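Local structure of MaoC family protein (Mycobacterium tuberculosis H37Rv, 3KHP) at residues A[37-42]-A[115-120]; A[134-139]-A[166-171]; A[259-264]-A[299-304]. The protein probably catalyses the reversible dehydration of (3R)-3-hydroxyacyl-CoA thioesters to 2-enoyl thioesters, as hydratase 2 enzymes of the MaoC family do. All blocks are in the same frame, centred on the assembly; numbering follows the deposited sequence. Where two conformers were deposited one is given.

Interaction 1. Residues A[37-42]-A[115-120]; sequences LFEWTD and AGKLSV
The indole of W40 lies over the backbone of its cross-strand partner G116. G116 N and K117 N lie over the same face, both displaced toward its rim, with G116 CA more nearly central, 4.2 Å from the centroid of the six-membered ring and almost on its normal, a CH-pi contact. L118 CG meets the edge in the ring plane, 4.0 Å from W40 CH2, and Y77 and the indole meet edge-to-face. With chi1 at 70°, W40 CG stands between the backbone N and the carbonyl carbon, which carries the ring across to the adjacent strand, while NE1 bonds to P113 O. The F38 ring brings CD2 near V120 CG2, but F38 was modelled in two conformers, so this touch is less certain.

The backbones pair antiparallel. F38 and L118 exchange two bonds, each 2.7 Å between N and O, and W40 with G116 exchanges two longer ones. On the sheet face bearing L37, the side chains of E39 and K117 run side by side, and E39 OE2 forms a salt bridge with K117 NZ at 3.3 Å.

Strand 36-40 and its neighbour 116-129 form the outer edge, within the chain, of the sheet of the hydratase 2 (hot-dog) N-terminal half. W40 and L118 pack on C81 of helix 78-81; T41 is the N-cap of helix 42-51, where D42 forms a salt bridge with R208 of the second subunit.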
loop_
_atom_site.group_PDB
_atom_site.type_symbol
_atom_site.label_atom_id
_atom_site.label_comp_id
_atom_site.label_asym_id
_atom_site.label_seq_id
_atom_site.Cartn_x
_atom_site.Cartn_y
_atom_site.Cartn_z
ATOM N N LEU A 37 -17.371 8.942 12.047
ATOM C CA LEU A 37 -16.399 9.771 11.329
ATOM C C LEU A 37 -15.283 8.927 10.639
ATOM O O LEU A 37 -14.582 8.145 11.303
ATOM C CB LEU A 37 -15.758 10.744 12.324
ATOM C CG LEU A 37 -15.592 12.202 11.892
ATOM C CD1 LEU A 37 -16.949 12.906 11.554
ATOM C CD2 LEU A 37 -14.832 12.965 13.006
ATOM N N PHE A 38 -15.174 9.027 9.321
ATOM C CA PHE A 38 -14.048 8.473 8.587
ATOM C C PHE A 38 -13.147 9.627 8.120
ATOM O O PHE A 38 -13.614 10.505 7.406
ATOM C CB PHE A 38 -14.546 7.637 7.405
ATOM C CG PHE A 38 -15.099 6.274 7.797
ATOM C CD1 PHE A 38 -14.361 5.117 7.577
ATOM C CD2 PHE A 38 -16.353 6.153 8.380
ATOM C CE1 PHE A 38 -14.864 3.869 7.924
ATOM C CE2 PHE A 38 -16.856 4.914 8.718
ATOM C CZ PHE A 38 -16.115 3.769 8.490
ATOM N N GLU A 39 -11.879 9.591 8.535
ATOM C CA GLU A 39 -10.887 10.583 8.210
ATOM C C GLU A 39 -9.728 9.944 7.494
ATOM O O GLU A 39 -9.336 8.838 7.822
ATOM C CB GLU A 39 -10.298 11.183 9.480
ATOM C CG GLU A 39 -11.236 11.977 10.332
ATOM C CD GLU A 39 -10.457 12.886 11.275
ATOM O OE1 GLU A 39 -10.480 12.640 12.495
ATOM O OE2 GLU A 39 -9.769 13.803 10.751
ATOM N N TRP A 40 -9.129 10.690 6.581
ATOM C CA TRP A 40 -8.013 10.202 5.804
ATOM C C TRP A 40 -7.119 11.372 5.394
ATOM O O TRP A 40 -7.577 12.517 5.367
ATOM C CB TRP A 40 -8.546 9.445 4.590
ATOM C CG TRP A 40 -9.186 10.293 3.561
ATOM C CD1 TRP A 40 -8.568 10.878 2.491
ATOM C CD2 TRP A 40 -10.577 10.631 3.448
ATOM N NE1 TRP A 40 -9.480 11.567 1.743
ATOM C CE2 TRP A 40 -10.714 11.446 2.314
ATOM C CE3 TRP A 40 -11.710 10.338 4.206
ATOM C CZ2 TRP A 40 -11.936 11.953 1.906
ATOM C CZ3 TRP A 40 -12.914 10.849 3.808
ATOM C CH2 TRP A 40 -13.027 11.645 2.669
ATOM N N THR A 41 -5.846 11.083 5.120
ATOM C CA THR A 41 -4.898 12.068 4.610
ATOM C C THR A 41 -4.514 11.629 3.213
ATOM O O THR A 41 -4.997 10.577 2.723
ATOM C CB THR A 41 -3.622 12.152 5.448
ATOM O OG1 THR A 41 -2.934 10.894 5.379
ATOM C CG2 THR A 41 -3.954 12.517 6.941
ATOM N N ASP A 42 -3.649 12.410 2.559
ATOM C CA ASP A 42 -3.302 12.106 1.178
ATOM C C ASP A 42 -2.570 10.784 1.078
ATOM O O ASP A 42 -2.623 10.108 0.062
ATOM C CB ASP A 42 -2.525 13.231 0.469
ATOM C CG ASP A 42 -1.219 13.607 1.156
ATOM O OD1 ASP A 42 -0.749 12.931 2.082
ATOM O OD2 ASP A 42 -0.636 14.636 0.756
ATOM N N ALA A 115 -7.392 14.570 1.062
ATOM C CA ALA A 115 -7.444 14.485 2.515
ATOM C C ALA A 115 -8.797 15.042 2.950
ATOM O O ALA A 115 -9.233 16.066 2.417
ATOM C CB ALA A 115 -6.353 15.321 3.157
ATOM N N GLY A 116 -9.423 14.410 3.933
ATOM C CA GLY A 116 -10.676 14.904 4.472
ATOM C C GLY A 116 -11.322 14.033 5.533
ATOM O O GLY A 116 -10.692 13.152 6.120
ATOM N N LYS A 117 -12.604 14.291 5.747
ATOM C CA LYS A 117 -13.413 13.608 6.738
ATOM C C LYS A 117 -14.812 13.402 6.172
ATOM O O LYS A 117 -15.317 14.250 5.411
ATOM C CB LYS A 117 -13.569 14.444 7.999
ATOM C CG LYS A 117 -12.332 15.200 8.465
ATOM C CD LYS A 117 -12.609 15.908 9.813
ATOM C CE LYS A 117 -11.316 16.444 10.474
ATOM N NZ LYS A 117 -10.235 16.779 9.468
ATOM N N LEU A 118 -15.441 12.285 6.557
ATOM C CA LEU A 118 -16.875 12.117 6.328
ATOM C C LEU A 118 -17.572 11.550 7.558
ATOM O O LEU A 118 -17.008 10.772 8.304
ATOM C CB LEU A 118 -17.157 11.207 5.143
ATOM C CG LEU A 118 -16.868 11.651 3.739
ATOM C CD1 LEU A 118 -17.086 10.433 2.821
ATOM C CD2 LEU A 118 -17.743 12.854 3.346
ATOM N N SER A 119 -18.811 11.984 7.731
ATOM C CA SER A 119 -19.730 11.501 8.725
ATOM C C SER A 119 -20.565 10.479 7.994
ATOM O O SER A 119 -21.311 10.830 7.076
ATOM C CB SER A 119 -20.630 12.666 9.181
ATOM O OG SER A 119 -21.717 12.208 9.970
ATOM N N VAL A 120 -20.409 9.218 8.372
ATOM C CA VAL A 120 -20.979 8.125 7.636
ATOM C C VAL A 120 -22.045 7.437 8.494
ATOM O O VAL A 120 -21.810 7.110 9.645
ATOM C CB VAL A 120 -19.895 7.122 7.207
ATOM C CG1 VAL A 120 -20.494 5.975 6.440
ATOM C CG2 VAL A 120 -18.830 7.831 6.357
#

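Interaction 2. Residues A[134-139]-A[166-171]; sequences KNAIVV and GGFGGA
The main chains of K134 and G166 meet through one hydrogen bond, G166 N to K134 O at 3.0 Å, with the N-H well aligned (161°) but the donor above the carbonyl plane. It forms at one end of the antiparallel sheet of this hydratase 2 (hot-dog) fold, where strand 136-145 begins and the chain has just left strand 152-162. Inside the sheet A136 pairs with L162 and V138 with L160; the 134-166 bond departs from that register by two residues. The N135 side chain bridges the irregular step, its OD1 accepting from the N of G164.

Beyond G166 the chain curls into a glycine-rich loop that reaches back to the sheet through F168. The CB of A136 points to this loop and meets ring atom F168 CE2 at 3.7 Å, and I24 packs on both side chains. F168 CG sits between its own backbone N and carbonyl carbon (chi1 55°), turning the ring inward to A136 and to I127 of strand 116-129.

One carboxylate gathers three N-H groups of the loop and probably holds its shape: D129 takes the N-H of G167 on OD1 and those of F168 and G170 on OD2, so that this glycine-rich loop closes round an aspartate at the end of the adjacent strand. The positive phi of G167 and of G169 gives the loop its tight bends. The loop passes on the side of the phenyl plane opposite A136 CB, with G170 CA 3.7 Å from F168 CE1.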
loop_
_atom_site.group_PDB
_atom_site.type_symbol
_atom_site.label_atom_id
_atom_site.label_comp_id
_atom_site.label_asym_id
_atom_site.label_seq_id
_atom_site.Cartn_x
_atom_site.Cartn_y
_atom_site.Cartn_z
ATOM N N LYS A 134 -32.810 -21.894 -0.134
ATOM C CA LYS A 134 -32.518 -20.914 -1.171
ATOM C C LYS A 134 -31.741 -19.787 -0.492
ATOM O O LYS A 134 -31.356 -19.930 0.669
ATOM C CB LYS A 134 -33.825 -20.482 -1.862
ATOM C CG LYS A 134 -34.338 -21.629 -2.751
ATOM C CD LYS A 134 -35.695 -21.379 -3.431
ATOM C CE LYS A 134 -36.163 -22.650 -4.220
ATOM N NZ LYS A 134 -35.196 -23.091 -5.285
ATOM N N ASN A 135 -31.461 -18.693 -1.189
ATOM C CA ASN A 135 -30.550 -17.687 -0.610
ATOM C C ASN A 135 -31.282 -16.651 0.218
ATOM O O ASN A 135 -32.461 -16.384 -0.020
ATOM C CB ASN A 135 -29.765 -16.944 -1.679
ATOM C CG ASN A 135 -28.911 -17.844 -2.494
ATOM O OD1 ASN A 135 -28.339 -18.800 -1.983
ATOM N ND2 ASN A 135 -28.790 -17.530 -3.783
ATOM N N ALA A 136 -30.552 -16.092 1.179
ATOM C CA ALA A 136 -30.847 -14.790 1.736
ATOM C C ALA A 136 -30.027 -13.706 1.005
ATOM O O ALA A 136 -28.823 -13.898 0.739
ATOM C CB ALA A 136 -30.505 -14.774 3.194
ATOM N N ILE A 137 -30.673 -12.577 0.726
ATOM C CA ILE A 137 -30.031 -11.381 0.206
ATOM C C ILE A 137 -30.123 -10.213 1.203
ATOM O O ILE A 137 -31.221 -9.831 1.616
ATOM C CB ILE A 137 -30.705 -10.896 -1.109
ATOM C CG1 ILE A 137 -30.642 -11.962 -2.210
ATOM C CG2 ILE A 137 -30.049 -9.597 -1.612
ATOM C CD1 ILE A 137 -31.253 -11.472 -3.512
ATOM N N VAL A 138 -28.983 -9.629 1.560
ATOM C CA VAL A 138 -28.947 -8.501 2.467
ATOM C C VAL A 138 -28.350 -7.275 1.750
ATOM O O VAL A 138 -27.308 -7.390 1.107
ATOM C CB VAL A 138 -28.117 -8.825 3.656
ATOM C CG1 VAL A 138 -28.054 -7.631 4.580
ATOM C CG2 VAL A 138 -28.704 -9.986 4.361
ATOM N N VAL A 139 -29.022 -6.125 1.852
ATOM C CA VAL A 139 -28.576 -4.895 1.188
ATOM C C VAL A 139 -28.299 -3.803 2.203
ATOM O O VAL A 139 -29.169 -3.409 2.963
ATOM C CB VAL A 139 -29.558 -4.421 0.098
ATOM C CG1 VAL A 139 -28.973 -3.227 -0.691
ATOM C CG2 VAL A 139 -29.833 -5.541 -0.841
ATOM N N GLY A 166 -31.766 -18.772 3.364
ATOM C CA GLY A 166 -33.168 -18.379 3.460
ATOM C C GLY A 166 -33.997 -19.207 4.441
ATOM O O GLY A 166 -33.493 -20.085 5.170
ATOM N N GLY A 167 -35.288 -18.913 4.460
ATOM C CA GLY A 167 -36.238 -19.588 5.374
ATOM C C GLY A 167 -36.124 -19.120 6.813
ATOM O O GLY A 167 -36.136 -19.920 7.734
ATOM N N PHE A 168 -36.026 -17.811 6.995
ATOM C CA PHE A 168 -35.857 -17.169 8.305
ATOM C C PHE A 168 -37.035 -16.248 8.622
ATOM O O PHE A 168 -36.985 -15.470 9.580
ATOM C CB PHE A 168 -34.545 -16.372 8.314
ATOM C CG PHE A 168 -34.434 -15.354 7.194
ATOM C CD1 PHE A 168 -34.991 -14.089 7.318
ATOM C CD2 PHE A 168 -33.774 -15.660 6.040
ATOM C CE1 PHE A 168 -34.885 -13.153 6.270
ATOM C CE2 PHE A 168 -33.674 -14.744 5.009
ATOM C CZ PHE A 168 -34.224 -13.491 5.126
ATOM N N GLY A 169 -38.090 -16.323 7.807
ATOM C CA GLY A 169 -39.305 -15.542 8.036
ATOM C C GLY A 169 -39.352 -14.169 7.382
ATOM O O GLY A 169 -40.096 -13.289 7.835
ATOM N N GLY A 170 -38.591 -13.985 6.305
ATOM C CA GLY A 170 -38.543 -12.706 5.607
ATOM C C GLY A 170 -39.491 -12.581 4.419
ATOM O O GLY A 170 -40.224 -13.513 4.076
ATOM N N ALA A 171 -39.459 -11.405 3.804
ATOM C CA ALA A 171 -40.233 -11.094 2.601
ATOM C C ALA A 171 -39.460 -11.551 1.340
ATOM O O ALA A 171 -38.224 -11.403 1.275
ATOM C CB ALA A 171 -40.514 -9.574 2.560
#

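Interaction 3. Residues A[259-264]-A[299-304]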
loop_
_atom_site.group_PDB
_atom_site.type_symbol
_atom_site.label_atom_id
_atom_site.label_comp_id
_atom_site.label_asym_id
_atom_site.label_seq_id
_atom_site.Cartn_x
_atom_site.Cartn_y
_atom_site.Cartn_z
ATOM N N ALA A 259 -21.471 -3.044 -9.871
ATOM C CA ALA A 259 -21.174 -4.307 -10.508
ATOM C C ALA A 259 -21.439 -5.495 -9.578
ATOM O O ALA A 259 -21.452 -5.343 -8.362
ATOM C CB ALA A 259 -19.743 -4.328 -11.009
ATOM N N ARG A 260 -21.620 -6.651 -10.195
ATOM C CA ARG A 260 -21.802 -7.924 -9.516
ATOM C C ARG A 260 -20.532 -8.782 -9.563
ATOM O O ARG A 260 -19.967 -8.962 -10.617
ATOM C CB ARG A 260 -22.951 -8.691 -10.167
ATOM C CG ARG A 260 -23.342 -9.985 -9.432
ATOM C CD ARG A 260 -24.790 -10.411 -9.773
ATOM N NE ARG A 260 -24.985 -10.632 -11.198
ATOM C CZ ARG A 260 -24.738 -11.770 -11.852
ATOM N NH1 ARG A 260 -24.258 -12.832 -11.229
ATOM N NH2 ARG A 260 -24.984 -11.848 -13.154
ATOM N N PHE A 261 -20.099 -9.305 -8.415
ATOM C CA PHE A 261 -18.913 -10.140 -8.330
ATOM C C PHE A 261 -19.226 -11.586 -8.636
ATOM O O PHE A 261 -19.893 -12.241 -7.840
ATOM C CB PHE A 261 -18.302 -10.036 -6.932
ATOM C CG PHE A 261 -17.924 -8.645 -6.564
ATOM C CD1 PHE A 261 -16.686 -8.142 -6.913
ATOM C CD2 PHE A 261 -18.816 -7.827 -5.922
ATOM C CE1 PHE A 261 -16.343 -6.869 -6.598
ATOM C CE2 PHE A 261 -18.478 -6.539 -5.590
ATOM C CZ PHE A 261 -17.244 -6.050 -5.937
ATOM N N THR A 262 -18.724 -12.099 -9.768
ATOM C CA THR A 262 -19.155 -13.406 -10.249
ATOM C C THR A 262 -18.163 -14.510 -9.961
ATOM O O THR A 262 -18.546 -15.627 -9.620
ATOM C CB THR A 262 -19.443 -13.394 -11.772
ATOM O OG1 THR A 262 -18.428 -12.651 -12.483
ATOM C CG2 THR A 262 -20.855 -12.814 -12.063
ATOM N N LYS A 263 -16.882 -14.213 -10.153
ATOM C CA LYS A 263 -15.817 -15.171 -9.913
ATOM C C LYS A 263 -14.563 -14.515 -9.340
ATOM O O LYS A 263 -14.346 -13.315 -9.476
ATOM C CB LYS A 263 -15.483 -15.897 -11.191
ATOM C CG LYS A 263 -16.600 -16.793 -11.660
ATOM C CD LYS A 263 -16.131 -17.655 -12.792
ATOM C CE LYS A 263 -17.203 -18.670 -13.219
ATOM N NZ LYS A 263 -16.701 -19.383 -14.462
ATOM N N PRO A 264 -13.755 -15.299 -8.634
ATOM C CA PRO A 264 -12.581 -14.722 -8.009
ATOM C C PRO A 264 -11.471 -14.390 -8.997
ATOM O O PRO A 264 -11.423 -14.944 -10.093
ATOM C CB PRO A 264 -12.126 -15.805 -7.020
ATOM C CG PRO A 264 -13.027 -16.952 -7.207
ATOM C CD PRO A 264 -13.884 -16.743 -8.374
ATOM N N VAL A 299 -15.671 -14.346 -16.688
ATOM C CA VAL A 299 -16.223 -13.065 -16.305
ATOM C C VAL A 299 -16.051 -12.930 -14.805
ATOM O O VAL A 299 -16.436 -13.835 -14.076
ATOM C CB VAL A 299 -17.680 -12.960 -16.687
ATOM C CG1 VAL A 299 -18.229 -11.675 -16.189
ATOM C CG2 VAL A 299 -17.832 -13.069 -18.203
ATOM N N VAL A 300 -15.457 -11.843 -14.331
ATOM C CA VAL A 300 -15.289 -11.658 -12.863
ATOM C C VAL A 300 -16.127 -10.545 -12.289
ATOM O O VAL A 300 -16.467 -10.586 -11.111
ATOM C CB VAL A 300 -13.809 -11.503 -12.475
ATOM C CG1 VAL A 300 -13.059 -12.749 -12.851
ATOM C CG2 VAL A 300 -13.157 -10.286 -13.144
ATOM N N LEU A 301 -16.454 -9.536 -13.108
ATOM C CA LEU A 301 -17.456 -8.510 -12.774
ATOM C C LEU A 301 -18.466 -8.485 -13.895
ATOM O O LEU A 301 -18.102 -8.390 -15.074
ATOM C CB LEU A 301 -16.890 -7.089 -12.656
ATOM C CG LEU A 301 -15.821 -6.768 -11.616
ATOM C CD1 LEU A 301 -15.409 -5.283 -11.766
ATOM C CD2 LEU A 301 -16.305 -7.092 -10.175
ATOM N N ASP A 302 -19.732 -8.550 -13.526
ATOM C CA ASP A 302 -20.804 -8.618 -14.478
ATOM C C ASP A 302 -21.793 -7.546 -14.087
ATOM O O ASP A 302 -21.687 -6.935 -13.014
ATOM C CB ASP A 302 -21.454 -10.006 -14.469
ATOM C CG ASP A 302 -22.041 -10.418 -15.848
ATOM O OD1 ASP A 302 -22.384 -9.544 -16.653
ATOM O OD2 ASP A 302 -22.202 -11.631 -16.107
ATOM N N ASP A 303 -22.738 -7.330 -14.987
ATOM C CA ASP A 303 -23.799 -6.371 -14.802
ATOM C C ASP A 303 -23.292 -4.998 -14.416
ATOM O O ASP A 303 -23.911 -4.294 -13.632
ATOM C CB ASP A 303 -24.794 -6.899 -13.782
ATOM C CG ASP A 303 -25.413 -8.238 -14.207
ATOM O OD1 ASP A 303 -25.643 -8.493 -15.413
ATOM O OD2 ASP A 303 -25.683 -9.033 -13.312
ATOM N N GLY A 304 -22.184 -4.590 -15.010
ATOM C CA GLY A 304 -21.616 -3.277 -14.723
ATOM C C GLY A 304 -22.445 -2.169 -15.321
ATOM O O GLY A 304 -22.895 -2.285 -16.447
HETATM O O HOH W 1 -14.797 -10.841 -8.577
HETATM O O HOH W 2 -17.626 -16.620 -16.153
#
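R260 and D303 form a salt bridge across two antiparallel strands of the MaoC-like hot-dog sheet, 254-261 and 298-308. The arginine CB lies 3.6 Å from D302 O, the carbonyl that also accepts its backbone N-H. CG is anti to the backbone N (chi1 -173°), and a bend about the CG-CD bond (chi3 59°) swings the guanidinium back over the partner strand, CD and CZ lying beside D303 OD2. NE donates to D303 OD2 at 2.7 Å, nearly along its C-O axis, and NH2 donates to it at 2.9 Å from above the carboxylate plane. OD2, thus gripped twice side-on, lies in the guanidinium plane, while D302 CB sits over one face. D302 OD2 is near NH2 as an opposite charge only, with no N-H pointing at it. D302 OD1 accepts the N-H of D303, steadying the residue that holds the arginine.

On the opposite sheet face, F261 CD1 packs on L301 CD2 at 3.4 Å, and L301 continues onto T234 and A238 of helix 231-245. V300 and L301 both face T287 on strand 282-289, a classic beta bulge. There regular pairing gives way: T262 N donates to V300 O, and T262 OG1 to V299 O at 2.8 Å, both from above the carbonyl plane. A water donates to both K263 O and V300 O, 2.7 Å from the former and 3.0 Å from the latter.

Overall arrangement
The three contacts follow one another along the chain, each closing before the next opens, and all reach one antiparallel sheet. Interaction 1 joins its outermost strand 36-40 to 116-129; interaction 2 lies at the start of 136-145, the next strand; interaction 3 pairs 254-261 with 298-308 in the MaoC-like half. The halves meet where strand 103-108, of the N-terminal half, pairs with 254-261. Centres of interactions 1 and 2 are about 34 Å apart, those of 1 and 3 about 29 Å, on opposite sides of the chain's centre, and those of 2 and 3 about 22 Å. None touch. This layout is consistent with a double hot-dog chain, two halves sharing one sheet.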